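Side-chain contacts in Polyphosphate:AMP phosphotransferase (Meiothermus ruber H328, PDB 5O6M), which transfers phosphate from inorganic polyphosphate to nucleotides, turning AMP into ADP and ADP into ATP: residues Arg106-Val111 with Arg154-Glu159; His56-Val61 with Glu248-Gln253. The protein carries 1 engineered substitution. All blocks are in the same frame, centred on the assembly; numbering follows the deposited sequence.

In the fold
Both contacts belong to the P-loop kinase-like fold of the PPK2 family, and their centres lie about 15 Å apart. Along the chain the order is 56-61, 106-111, 154-159, 248-253, so both segments of contact 1 fall between those of contact 2. Contact 2 ties the start of strand 57-64, the middle strand of the five-stranded parallel sheet, to the chain leaving helix 232-249. Contact 1 joins helix 105-108, which carries an ATP-pocket arginine, to the end of helix 145-158 at the subunit interface. They touch where Lys57 NZ comes 2.7 Å from Glu159 O. Contact 2 meets the second subunit only through Lys57, so it is chiefly packing within the chain.

Contact 1 of 2, residues Arg106-Val111 with Arg154-Glu159; sequences RVHQQV and RMLADE. With ATP (adenosine-5'-triphosphate), chain X.
Val111 and Leu156 mark the closest backbone approach, their CA atoms 8.7 Å apart, where the type I turn His108-Val111 passes the end of helix 145-158. The gap is bridged by side chains alone: Val111 CG1 meets Leu156 CD2 at 4.2 Å. Next to them, His108 and Met155 reach out from opposite directions, and the methyl CE of Met155 stops 4.0 Å from His108 CE1, oblique to the ring. Met155 sets out with CG anti to the backbone N (chi1 180°), then bends at chi2 (-85°) and chi3, which turns its methyl to the imidazole. Leu156 CD2 also approaches the ring obliquely, 4.4 Å from His108 NE2. The ring nitrogens bond to the second subunit, ND1 to ND1 of its His108 and NE2 to OD1 of its Asp102. In helix 105-108, two residues before His108, Arg106 NH2 lies 3.1 Å from ATP N7, which sits in the guanidinium plane at its edge, while NH1 pairs with Glu98 and Gly92 O. Helix 145-158 thus offers His108 methyls and, edge-to-face, Phe152; the ND1-ND1 bond needs one ring to accept, so the two histidines are unlikely both to be charged, and Asp102 of the second subunit could favour a proton on NE2.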
loop_
_atom_site.group_PDB
_atom_site.type_symbol
_atom_site.label_atom_id
_atom_site.label_comp_id
_atom_site.label_asym_id
_atom_site.label_seq_id
_atom_site.Cartn_x
_atom_site.Cartn_y
_atom_site.Cartn_z
ATOM N N ARG D 106 -1.897 -9.091 -5.050
ATOM C CA ARG D 106 -0.911 -9.002 -3.979
ATOM C C ARG D 106 0.511 -9.245 -4.470
ATOM O O ARG D 106 1.461 -8.809 -3.813
ATOM C CB ARG D 106 -1.250 -9.986 -2.859
ATOM C CG ARG D 106 -1.047 -11.442 -3.227
ATOM C CD ARG D 106 -1.152 -12.318 -1.997
ATOM N NE ARG D 106 -0.721 -13.687 -2.263
ATOM C CZ ARG D 106 -0.448 -14.574 -1.314
ATOM N NH1 ARG D 106 -0.569 -14.235 -0.037
ATOM N NH2 ARG D 106 -0.056 -15.799 -1.641
ATOM N N VAL D 107 0.681 -9.945 -5.592
ATOM C CA VAL D 107 2.022 -10.190 -6.118
ATOM C C VAL D 107 2.502 -9.003 -6.946
ATOM O O VAL D 107 3.656 -8.575 -6.828
ATOM C CB VAL D 107 2.056 -11.496 -6.937
ATOM C CG1 VAL D 107 3.433 -11.701 -7.540
ATOM C CG2 VAL D 107 1.681 -12.681 -6.066
ATOM N N HIS D 108 1.637 -8.465 -7.809
ATOM C CA HIS D 108 2.031 -7.335 -8.642
ATOM C C HIS D 108 2.517 -6.162 -7.798
ATOM O O HIS D 108 3.458 -5.459 -8.186
ATOM C CB HIS D 108 0.869 -6.894 -9.533
ATOM C CG HIS D 108 1.300 -6.110 -10.736
ATOM N ND1 HIS D 108 0.451 -5.819 -11.781
ATOM C CD2 HIS D 108 2.500 -5.572 -11.065
ATOM C CE1 HIS D 108 1.103 -5.122 -12.695
ATOM N NE2 HIS D 108 2.348 -4.962 -12.286
ATOM N N GLN D 109 1.879 -5.939 -6.647
ATOM C CA GLN D 109 2.259 -4.843 -5.763
ATOM C C GLN D 109 3.736 -4.887 -5.405
ATOM O O GLN D 109 4.352 -3.842 -5.168
ATOM C CB GLN D 109 1.408 -4.897 -4.490
ATOM C CG GLN D 109 1.826 -3.915 -3.416
ATOM C CD GLN D 109 1.709 -2.479 -3.872
ATOM O OE1 GLN D 109 0.764 -2.112 -4.573
ATOM N NE2 GLN D 109 2.674 -1.658 -3.483
ATOM N N GLN D 110 4.322 -6.080 -5.374
ATOM C CA GLN D 110 5.658 -6.293 -4.841
ATOM C C GLN D 110 6.758 -6.327 -5.895
ATOM O O GLN D 110 7.918 -6.548 -5.537
ATOM C CB GLN D 110 5.692 -7.599 -4.037
ATOM C CG GLN D 110 4.720 -7.654 -2.873
ATOM C CD GLN D 110 5.124 -6.713 -1.758
ATOM O OE1 GLN D 110 6.270 -6.271 -1.695
ATOM N NE2 GLN D 110 4.193 -6.419 -0.856
ATOM N N VAL D 111 6.444 -6.102 -7.168
ATOM C CA VAL D 111 7.447 -6.217 -8.228
ATOM C C VAL D 111 8.588 -5.243 -7.953
ATOM O O VAL D 111 8.378 -4.208 -7.301
ATOM C CB VAL D 111 6.839 -5.965 -9.617
ATOM C CG1 VAL D 111 5.703 -6.938 -9.892
ATOM C CG2 VAL D 111 6.373 -4.525 -9.741
ATOM N N ARG D 154 5.338 -11.760 -19.325
ATOM C CA ARG D 154 5.701 -11.123 -20.588
ATOM C C ARG D 154 5.625 -9.607 -20.480
ATOM O O ARG D 154 6.514 -8.897 -20.962
ATOM C CB ARG D 154 4.799 -11.607 -21.724
ATOM C CG ARG D 154 5.075 -10.868 -23.030
ATOM C CD ARG D 154 3.935 -10.992 -24.025
ATOM N NE ARG D 154 3.709 -12.369 -24.445
ATOM C CZ ARG D 154 4.304 -12.917 -25.499
ATOM N NH1 ARG D 154 5.144 -12.197 -26.230
ATOM N NH2 ARG D 154 4.057 -14.178 -25.825
ATOM N N MET D 155 4.566 -9.094 -19.856
ATOM C CA MET D 155 4.432 -7.653 -19.682
ATOM C C MET D 155 5.563 -7.105 -18.818
ATOM O O MET D 155 6.167 -6.076 -19.141
ATOM C CB MET D 155 3.059 -7.333 -19.076
ATOM C CG MET D 155 2.785 -5.857 -18.832
ATOM S SD MET D 155 3.448 -5.297 -17.253
ATOM C CE MET D 155 2.699 -6.465 -16.122
ATOM N N LEU D 156 5.866 -7.784 -17.710
ATOM C CA LEU D 156 6.968 -7.365 -16.849
ATOM C C LEU D 156 8.276 -7.267 -17.624
ATOM O O LEU D 156 9.020 -6.287 -17.488
ATOM C CB LEU D 156 7.117 -8.338 -15.681
ATOM C CG LEU D 156 6.047 -8.279 -14.596
ATOM C CD1 LEU D 156 6.381 -9.263 -13.491
ATOM C CD2 LEU D 156 5.954 -6.868 -14.040
ATOM N N ALA D 157 8.586 -8.287 -18.427
ATOM C CA ALA D 157 9.856 -8.296 -19.145
ATOM C C ALA D 157 9.886 -7.214 -20.219
ATOM O O ALA D 157 10.864 -6.465 -20.334
ATOM C CB ALA D 157 10.106 -9.678 -19.751
ATOM N N ASP D 158 8.817 -7.113 -21.013
ATOM C CA ASP D 158 8.753 -6.079 -22.042
ATOM C C ASP D 158 9.022 -4.695 -21.464
ATOM O O ASP D 158 9.648 -3.850 -22.116
ATOM C CB ASP D 158 7.382 -6.102 -22.726
ATOM C CG ASP D 158 7.232 -7.262 -23.696
ATOM O OD1 ASP D 158 8.258 -7.900 -24.027
ATOM O OD2 ASP D 158 6.090 -7.524 -24.135
ATOM N N GLU D 159 8.547 -4.441 -20.246
ATOM C CA GLU D 159 8.641 -3.125 -19.635
ATOM C C GLU D 159 9.892 -2.949 -18.780
ATOM O O GLU D 159 9.989 -1.958 -18.047
ATOM C CB GLU D 159 7.384 -2.834 -18.814
ATOM C CG GLU D 159 6.109 -2.796 -19.644
ATOM C CD GLU D 159 6.071 -1.621 -20.611
ATOM O OE1 GLU D 159 6.627 -0.554 -20.271
ATOM O OE2 GLU D 159 5.466 -1.752 -21.700
HETATM P PG ATP X . 7.855 -21.134 4.436
HETATM O O1G ATP X . 7.840 -20.290 3.190
HETATM O O2G ATP X . 7.590 -22.610 4.153
HETATM O O3G ATP X . 9.168 -21.010 5.222
HETATM P PB ATP X . 6.621 -19.846 6.759
HETATM O O1B ATP X . 6.207 -20.681 7.908
HETATM O O2B ATP X . 7.961 -19.121 6.897
HETATM O O3B ATP X . 6.675 -20.684 5.407
HETATM P PA ATP X . 4.681 -18.268 5.168
HETATM O O1A ATP X . 5.517 -17.416 4.297
HETATM O O2A ATP X . 3.455 -17.558 5.739
HETATM O O3A ATP X . 5.522 -18.742 6.435
HETATM O "O5'" ATP X . 4.075 -19.540 4.323
HETATM C "C5'" ATP X . 2.936 -20.264 4.830
HETATM C "C4'" ATP X . 2.216 -21.041 3.752
HETATM O "O4'" ATP X . 1.549 -20.159 2.823
HETATM C "C3'" ATP X . 3.066 -21.997 2.898
HETATM O "O3'" ATP X . 2.738 -23.342 3.224
HETATM C "C2'" ATP X . 2.645 -21.670 1.453
HETATM O "O2'" ATP X . 2.441 -22.827 0.650
HETATM C "C1'" ATP X . 1.317 -20.961 1.688
HETATM N N9 ATP X . 0.844 -20.142 0.578
HETATM C C8 ATP X . 1.549 -19.227 -0.158
HETATM N N7 ATP X . 0.884 -18.726 -1.172
HETATM C C5 ATP X . -0.350 -19.354 -1.095
HETATM C C6 ATP X . -1.509 -19.274 -1.893
HETATM N N6 ATP X . -1.599 -18.534 -3.002
HETATM N N1 ATP X . -2.572 -20.024 -1.531
HETATM C C2 ATP X . -2.470 -20.809 -0.455
HETATM N N3 ATP X . -1.429 -20.980 0.361
HETATM C C4 ATP X . -0.394 -20.220 -0.015
#

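Contact 2 of 2, residues His56-Val61 with Glu248-Gln253; sequences HKVLVV and EGLAMQ
This is apolar and aromatic packing at the edge of the core, where His56, just before strand 57-64, and Val58 within it meet Leu250 and Met252 in the chain leaving helix 232-249. No hydrogen bond crosses between the two segments. His56 and Leu250 run antiparallel alongside one another, and the leucine lays its CD2 methyl over one face of the imidazole, displaced toward the rim, 4.0 Å from His56 CD2. The other methyl, CD1, lies 4.1 Å from His56 CG and also reaches Val58, coming 4.3 Å from its CG2. Met252 comes at a slant to the histidine: its CG is 3.9 Å from His56 ND1, and the sulfur SD stands 5.2 Å from the ring centroid, 56° off the normal, an oblique Met-aromatic contact. Leu250 O comes to 3.9 Å from His56 CE1. With CG anti to its own carbonyl carbon (chi1 -66°), the histidine turns its ring toward Leu250 and Met252, with ND1 hydrogen-bonded to Glu53 OE1. An alanine here is likely to leave the Leu250 CD2 methyl without the ring face it covers and Glu53 OE1 without its ND1 partner. Glu53 OE2 also takes the backbone N of Gln253. Helix 29-53 adds Leu50, which touches His56, Val58 and Met252, while Leu250 rests on Thr162 of strand 161-169, next to strand 57-64 in the sheet.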
loop_
_atom_site.group_PDB
_atom_site.type_symbol
_atom_site.label_atom_id
_atom_site.label_comp_id
_atom_site.label_asym_id
_atom_site.label_seq_id
_atom_site.Cartn_x
_atom_site.Cartn_y
_atom_site.Cartn_z
ATOM N N HIS D 56 17.544 -0.739 -14.464
ATOM C CA HIS D 56 17.015 -2.087 -14.607
ATOM C C HIS D 56 16.254 -2.528 -13.363
ATOM O O HIS D 56 16.544 -2.099 -12.243
ATOM C CB HIS D 56 18.154 -3.060 -14.908
ATOM C CG HIS D 56 18.805 -2.816 -16.233
ATOM N ND1 HIS D 56 19.994 -2.129 -16.361
ATOM C CD2 HIS D 56 18.426 -3.151 -17.488
ATOM C CE1 HIS D 56 20.321 -2.059 -17.639
ATOM N NE2 HIS D 56 19.386 -2.671 -18.344
ATOM N N LYS D 57 15.283 -3.416 -13.572
ATOM C CA LYS D 57 14.565 -4.074 -12.489
ATOM C C LYS D 57 14.856 -5.561 -12.574
ATOM O O LYS D 57 14.801 -6.140 -13.662
ATOM C CB LYS D 57 13.051 -3.853 -12.581
ATOM C CG LYS D 57 12.602 -2.560 -13.218
ATOM C CD LYS D 57 11.082 -2.559 -13.295
ATOM C CE LYS D 57 10.549 -1.310 -13.941
ATOM N NZ LYS D 57 10.462 -1.483 -15.415
ATOM N N VAL D 58 15.151 -6.180 -11.438
ATOM C CA VAL D 58 15.564 -7.576 -11.408
ATOM C C VAL D 58 14.683 -8.335 -10.423
ATOM O O VAL D 58 14.599 -7.965 -9.245
ATOM C CB VAL D 58 17.052 -7.713 -11.045
ATOM C CG1 VAL D 58 17.463 -9.171 -11.016
ATOM C CG2 VAL D 58 17.906 -6.913 -12.032
ATOM N N LEU D 59 14.037 -9.398 -10.902
ATOM C CA LEU D 59 13.134 -10.223 -10.107
ATOM C C LEU D 59 13.668 -11.649 -10.061
ATOM O O LEU D 59 13.844 -12.281 -11.110
ATOM C CB LEU D 59 11.716 -10.199 -10.686
ATOM C CG LEU D 59 10.700 -11.167 -10.075
ATOM C CD1 LEU D 59 10.431 -10.854 -8.615
ATOM C CD2 LEU D 59 9.401 -11.144 -10.875
ATOM N N VAL D 60 13.925 -12.149 -8.854
ATOM C CA VAL D 60 14.375 -13.520 -8.634
ATOM C C VAL D 60 13.255 -14.284 -7.936
ATOM O O VAL D 60 12.869 -13.944 -6.809
ATOM C CB VAL D 60 15.674 -13.563 -7.815
ATOM C CG1 VAL D 60 16.063 -15.000 -7.500
ATOM C CG2 VAL D 60 16.792 -12.857 -8.564
ATOM N N VAL D 61 12.740 -15.319 -8.598
ATOM C CA VAL D 61 11.687 -16.170 -8.053
ATOM C C VAL D 61 12.312 -17.433 -7.473
ATOM O O VAL D 61 13.178 -18.054 -8.103
ATOM C CB VAL D 61 10.649 -16.524 -9.131
ATOM C CG1 VAL D 61 9.589 -17.459 -8.562
ATOM C CG2 VAL D 61 10.007 -15.261 -9.678
ATOM N N GLU D 248 25.863 -9.533 -15.215
ATOM C CA GLU D 248 26.928 -9.056 -16.096
ATOM C C GLU D 248 26.385 -8.698 -17.472
ATOM O O GLU D 248 26.811 -7.708 -18.082
ATOM C CB GLU D 248 28.025 -10.115 -16.228
ATOM C CG GLU D 248 28.745 -10.464 -14.941
ATOM C CD GLU D 248 30.088 -9.763 -14.817
ATOM O OE1 GLU D 248 30.258 -8.683 -15.428
ATOM O OE2 GLU D 248 30.973 -10.297 -14.114
ATOM N N GLY D 249 25.447 -9.499 -17.980
ATOM C CA GLY D 249 24.877 -9.251 -19.291
ATOM C C GLY D 249 24.153 -7.928 -19.419
ATOM O O GLY D 249 23.937 -7.458 -20.540
ATOM N N LEU D 250 23.782 -7.305 -18.301
ATOM C CA LEU D 250 23.051 -6.047 -18.391
ATOM C C LEU D 250 23.943 -4.869 -18.758
ATOM O O LEU D 250 23.425 -3.828 -19.179
ATOM C CB LEU D 250 22.325 -5.752 -17.075
ATOM C CG LEU D 250 21.236 -6.735 -16.634
ATOM C CD1 LEU D 250 20.700 -6.355 -15.257
ATOM C CD2 LEU D 250 20.098 -6.805 -17.653
ATOM N N ALA D 251 25.263 -5.008 -18.614
ATOM C CA ALA D 251 26.207 -3.966 -19.021
ATOM C C ALA D 251 25.889 -2.641 -18.328
ATOM O O ALA D 251 25.787 -1.587 -18.961
ATOM C CB ALA D 251 26.218 -3.808 -20.541
ATOM N N MET D 252 25.738 -2.703 -17.008
ATOM C CA MET D 252 25.320 -1.540 -16.239
ATOM C C MET D 252 26.464 -0.540 -16.096
ATOM O O MET D 252 27.639 -0.907 -16.019
ATOM C CB MET D 252 24.790 -1.984 -14.875
ATOM C CG MET D 252 23.596 -2.928 -15.007
ATOM S SD MET D 252 22.889 -3.560 -13.473
ATOM C CE MET D 252 24.113 -4.775 -12.996
ATOM N N GLN D 253 26.105 0.743 -16.058
ATOM C CA GLN D 253 27.067 1.834 -16.024
ATOM C C GLN D 253 26.769 2.751 -14.852
ATOM O O GLN D 253 25.604 3.043 -14.571
ATOM C CB GLN D 253 26.993 2.679 -17.305
ATOM C CG GLN D 253 27.031 1.909 -18.610
ATOM C CD GLN D 253 28.395 1.342 -18.913
ATOM O OE1 GLN D 253 29.409 1.858 -18.446
ATOM N NE2 GLN D 253 28.431 0.282 -19.711
#